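Local coordinates for protein putative sugar isomerase (Parabacteroides distasonis, PDB 3LMZ) that is of unconfirmed function but is a xylose isomerase-like TIM-barrel protein that probably isomerises or epimerises a sugar, at residues L56-T59 with D60-R64; D143-D146 with V147-T151. All blocks are in the same frame, centred on the assembly; numbering follows the deposited sequence.

Contact 1 (L56-T59 with D60-R64)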
loop_
_atom_site.group_PDB
_atom_site.type_symbol
_atom_site.label_atom_id
_atom_site.label_comp_id
_atom_site.label_asym_id
_atom_site.label_seq_id
_atom_site.Cartn_x
_atom_site.Cartn_y
_atom_site.Cartn_z
ATOM N N LEU A 56 -9.718 -21.613 22.336
ATOM C CA LEU A 56 -10.159 -22.953 22.019
ATOM C C LEU A 56 -11.346 -23.422 22.886
ATOM O O LEU A 56 -12.132 -24.233 22.437
ATOM C CB LEU A 56 -9.007 -23.947 22.045
ATOM C CG LEU A 56 -8.237 -24.063 20.732
ATOM C CD1 LEU A 56 -7.503 -22.747 20.392
ATOM C CD2 LEU A 56 -7.307 -25.315 20.796
ATOM N N ASN A 57 -11.503 -22.902 24.082
ATOM C CA ASN A 57 -12.608 -23.318 24.925
ATOM C C ASN A 57 -13.782 -22.351 24.868
ATOM O O ASN A 57 -14.616 -22.358 25.756
ATOM C CB ASN A 57 -12.104 -23.566 26.354
ATOM C CG ASN A 57 -11.234 -24.800 26.414
ATOM O OD1 ASN A 57 -11.640 -25.865 25.947
ATOM N ND2 ASN A 57 -10.012 -24.648 26.908
ATOM N N SER A 58 -13.833 -21.499 23.838
ATOM C CA SER A 58 -14.958 -20.606 23.678
ATOM C C SER A 58 -16.261 -21.396 23.639
ATOM O O SER A 58 -16.297 -22.542 23.120
ATOM C CB SER A 58 -14.806 -19.701 22.437
ATOM O OG SER A 58 -13.685 -18.864 22.542
ATOM N N THR A 59 -17.319 -20.835 24.210
ATOM C CA THR A 59 -18.608 -21.499 24.200
ATOM C C THR A 59 -19.262 -21.448 22.836
ATOM O O THR A 59 -18.887 -20.621 21.961
ATOM C CB THR A 59 -19.595 -20.840 25.235
ATOM O OG1 THR A 59 -19.910 -19.533 24.742
ATOM C CG2 THR A 59 -19.021 -20.766 26.639
ATOM N N ASP A 60 -20.307 -22.234 22.663
ATOM C CA ASP A 60 -21.053 -22.196 21.387
ATOM C C ASP A 60 -21.549 -20.775 21.115
ATOM O O ASP A 60 -21.475 -20.268 19.983
ATOM C CB ASP A 60 -22.223 -23.159 21.363
ATOM C CG ASP A 60 -21.818 -24.607 21.335
ATOM O OD1 ASP A 60 -20.637 -24.913 21.229
ATOM O OD2 ASP A 60 -22.733 -25.449 21.380
ATOM N N GLU A 61 -22.064 -20.121 22.159
ATOM C CA GLU A 61 -22.583 -18.754 22.027
ATOM C C GLU A 61 -21.456 -17.795 21.655
ATOM O O GLU A 61 -21.614 -16.922 20.773
ATOM C CB GLU A 61 -23.300 -18.318 23.324
ATOM C CG GLU A 61 -23.853 -16.928 23.210
ATOM C CD GLU A 61 -24.807 -16.569 24.319
ATOM O OE1 GLU A 61 -25.772 -17.308 24.537
ATOM O OE2 GLU A 61 -24.612 -15.488 24.965
ATOM N N GLN A 62 -20.293 -17.926 22.309
ATOM C CA GLN A 62 -19.133 -17.103 21.928
ATOM C C GLN A 62 -18.688 -17.300 20.476
ATOM O O GLN A 62 -18.302 -16.348 19.824
ATOM C CB GLN A 62 -17.971 -17.331 22.889
ATOM C CG GLN A 62 -18.190 -16.722 24.276
ATOM C CD GLN A 62 -17.016 -17.068 25.206
ATOM O OE1 GLN A 62 -16.536 -18.210 25.228
ATOM N NE2 GLN A 62 -16.617 -16.106 26.021
ATOM N N ILE A 63 -18.740 -18.546 20.005
ATOM C CA ILE A 63 -18.432 -18.842 18.590
ATOM C C ILE A 63 -19.419 -18.184 17.647
ATOM O O ILE A 63 -19.020 -17.560 16.667
ATOM C CB ILE A 63 -18.262 -20.371 18.343
ATOM C CG1 ILE A 63 -17.036 -20.834 19.139
ATOM C CG2 ILE A 63 -18.112 -20.694 16.878
ATOM C CD1 ILE A 63 -16.910 -22.333 19.210
ATOM N N ARG A 64 -20.714 -18.287 17.955
ATOM C CA ARG A 64 -21.734 -17.589 17.166
ATOM C C ARG A 64 -21.436 -16.084 17.119
ATOM O O ARG A 64 -21.464 -15.459 16.060
ATOM C CB ARG A 64 -23.157 -17.779 17.743
ATOM C CG ARG A 64 -23.760 -19.156 17.605
ATOM C CD ARG A 64 -25.312 -19.119 17.766
ATOM N NE ARG A 64 -25.746 -18.678 19.101
ATOM C CZ ARG A 64 -25.738 -19.436 20.207
ATOM N NH1 ARG A 64 -25.327 -20.669 20.169
ATOM N NH2 ARG A 64 -26.184 -18.927 21.361
HETATM O O HOH W 1 -13.489 -18.209 25.694
#
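T59 O accepts from I63 N at 2.9 Å, nearly in line with the carbonyl (C=O...N angle 165°), and this first i to i+4 backbone bond opens helix 60-72 with T59 as its N-cap. The side chains of T59 and Q62 add a capping box, a reciprocal exchange between the N-cap and the third residue of the helix. In one direction Q62 N donates to T59 OG1 over 2.9 Å, with an N-H...O angle of 167°. The threonine hydroxyl is brought over the first turn by its chi1 of 69°, which sets OG1 between the backbone N and the carbonyl carbon while CG2 lies beside the N. In the other, T59 N donates to Q62 OE1, also over 2.9 Å; the donor lies in the amide plane and uses a lone pair of the oxygen. The extended glutamine crosses the threonine obliquely, its CG passing 3.3 Å from T59 OG1. A water donates to both Q62 OE1 and S58 OG, so the amide oxygen receives two donors; S58 OG is also hydrogen-bonded to P55 O. Beneath the polar cap, I63 CG1 approaches S58 CB at 4.1 Å, an aliphatic van der Waals contact on the buried side, where I63 also meets R100 of helix 88-101. R100 further ties loop and helix together, bonding S58 O and forming a salt bridge with D60. Chemically, the box gives partners to two amide N-H groups at the helix start, those of T59 and Q62, and the acidic D60 and E61 in the first turn would probably interact favourably with the positive end of the helix dipole.

Contact 2 (D143-D146 with V147-T151)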
loop_
_atom_site.group_PDB
_atom_site.type_symbol
_atom_site.label_atom_id
_atom_site.label_comp_id
_atom_site.label_asym_id
_atom_site.label_seq_id
_atom_site.Cartn_x
_atom_site.Cartn_y
_atom_site.Cartn_z
ATOM N N ASP A 143 11.639 -25.597 6.162
ATOM C CA ASP A 143 11.312 -25.175 4.805
ATOM C C ASP A 143 10.273 -26.085 4.102
ATOM O O ASP A 143 9.838 -27.117 4.638
ATOM C CB ASP A 143 12.590 -24.987 3.962
ATOM C CG ASP A 143 13.324 -26.314 3.650
ATOM O OD1 ASP A 143 12.789 -27.417 3.913
ATOM O OD2 ASP A 143 14.496 -26.217 3.158
ATOM N N ALA A 144 9.918 -25.747 2.874
ATOM C CA ALA A 144 8.852 -26.437 2.177
ATOM C C ALA A 144 9.289 -27.881 1.885
ATOM O O ALA A 144 8.487 -28.805 2.042
ATOM C CB ALA A 144 8.541 -25.709 0.891
ATOM N N THR A 145 10.565 -28.095 1.536
ATOM C CA THR A 145 11.053 -29.446 1.243
ATOM C C THR A 145 10.929 -30.344 2.436
ATOM O O THR A 145 10.548 -31.512 2.313
ATOM C CB THR A 145 12.511 -29.413 0.793
ATOM O OG1 THR A 145 12.593 -28.608 -0.387
ATOM C CG2 THR A 145 13.061 -30.866 0.572
ATOM N N ASP A 146 11.209 -29.804 3.623
ATOM C CA ASP A 146 11.096 -30.625 4.831
ATOM C C ASP A 146 9.649 -31.032 5.103
ATOM O O ASP A 146 9.402 -32.167 5.495
ATOM C CB ASP A 146 11.622 -29.895 6.049
ATOM C CG ASP A 146 11.681 -30.795 7.262
ATOM O OD1 ASP A 146 12.544 -31.713 7.259
ATOM O OD2 ASP A 146 10.867 -30.635 8.196
ATOM N N VAL A 147 8.695 -30.170 4.840
ATOM C CA VAL A 147 7.307 -30.530 5.031
ATOM C C VAL A 147 6.906 -31.538 4.009
ATOM O O VAL A 147 6.281 -32.556 4.370
ATOM C CB VAL A 147 6.352 -29.330 4.975
ATOM C CG1 VAL A 147 4.890 -29.806 5.115
ATOM C CG2 VAL A 147 6.683 -28.343 6.069
ATOM N N TRP A 148 7.357 -31.359 2.771
ATOM C CA TRP A 148 7.099 -32.301 1.710
ATOM C C TRP A 148 7.582 -33.697 2.067
ATOM O O TRP A 148 6.834 -34.662 1.962
ATOM C CB TRP A 148 7.725 -31.844 0.405
ATOM C CG TRP A 148 7.483 -32.750 -0.785
ATOM C CD1 TRP A 148 8.357 -33.675 -1.338
ATOM C CD2 TRP A 148 6.278 -32.835 -1.549
ATOM N NE1 TRP A 148 7.756 -34.289 -2.425
ATOM C CE2 TRP A 148 6.487 -33.793 -2.577
ATOM C CE3 TRP A 148 5.060 -32.147 -1.506
ATOM C CZ2 TRP A 148 5.513 -34.060 -3.558
ATOM C CZ3 TRP A 148 4.112 -32.410 -2.481
ATOM C CH2 TRP A 148 4.329 -33.359 -3.476
ATOM N N VAL A 149 8.851 -33.796 2.468
ATOM C CA VAL A 149 9.439 -35.111 2.736
ATOM C C VAL A 149 8.705 -35.826 3.875
ATOM O O VAL A 149 8.576 -37.061 3.869
ATOM C CB VAL A 149 10.985 -34.999 3.033
ATOM C CG1 VAL A 149 11.678 -34.185 1.951
ATOM C CG2 VAL A 149 11.238 -34.408 4.407
ATOM N N HIS A 150 8.207 -35.066 4.847
ATOM C CA HIS A 150 7.471 -35.650 6.009
ATOM C C HIS A 150 5.998 -35.950 5.738
ATOM O O HIS A 150 5.355 -36.633 6.538
ATOM C CB HIS A 150 7.624 -34.745 7.229
ATOM C CG HIS A 150 8.961 -34.862 7.876
ATOM N ND1 HIS A 150 10.042 -34.086 7.528
ATOM C CD2 HIS A 150 9.407 -35.742 8.802
ATOM C CE1 HIS A 150 11.092 -34.460 8.240
ATOM N NE2 HIS A 150 10.726 -35.446 9.035
ATOM N N THR A 151 5.450 -35.434 4.641
ATOM C CA THR A 151 4.047 -35.608 4.326
ATOM C C THR A 151 3.713 -36.365 3.006
ATOM O O THR A 151 2.561 -36.795 2.840
ATOM C CB THR A 151 3.289 -34.291 4.305
ATOM O OG1 THR A 151 3.796 -33.440 3.271
ATOM C CG2 THR A 151 3.367 -33.589 5.661
#
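D146 O is gripped by two donors of H150 in helix 144-151, which links strands 128-132 and 158-163 in a beta-alpha-beta unit of the TIM barrel. The backbone H150 N reaches this oxygen at 3.2 Å and the ring H150 ND1 at 2.9 Å, from opposite faces of the carbonyl plane. The bonded oxygen is only 1° out of the imidazole plane, so the ring meets it edge-on; chi1 of -76° places CG beside the backbone N and swings ND1 back along the helix. This bond requires a proton on ND1. The D146 carboxylate lies obliquely to the ring, displaced to one side of its plane, and OD1 is 3.3 Å from H150 CE1. Its OD2 has a separate partner in the hydroxyl of Y112, whose ring stacks on H150. With the imidazole cut back to an alanine, D146 O would probably keep just the longer backbone bond, and Y112 would lose its stacking partner. At the start of the helix D143 is the N-cap: its OD1 accepts from D146 N at 2.9 Å, while OD2 is bonded to N170 and A144 N to D167. The following amides are satisfied by successive i to i+4 bonds, long from V147 N to D143 O (3.3 Å), shorter from W148 N to A144 O and from V149 N to T145 O. T145 OG1 is paired with Y181, whose ring also stacks on W148. Inward, V147 packs on I131 and M160 of the two flanking strands. At the last turn the backbone T151 N bonds to W148 O, and T151 OG1 donates to V147 O over 2.9 Å, from 41° above the carbonyl plane.

Overall arrangement
Contact 1 closes before contact 2 opens along the chain; their centres are 34 Å apart and their nearest atoms about 20 Å, so they do not touch. Contact 1 is at the N-terminal start of its helix, whereas contact 2 runs from the N-cap through the whole of a short one, and both belong to the same TIM barrel. Residues 56-64 lead from the loop after strand 46-49 into helix 60-72; residues 143-151 lie between strands 128-132 and 158-163. These strands belong to one sheet, linked in parallel through 76-85, 105-110 and 128-132. Their N-caps, threonine and aspartate, are thus separate solutions for starting outer helices around a shared barrel.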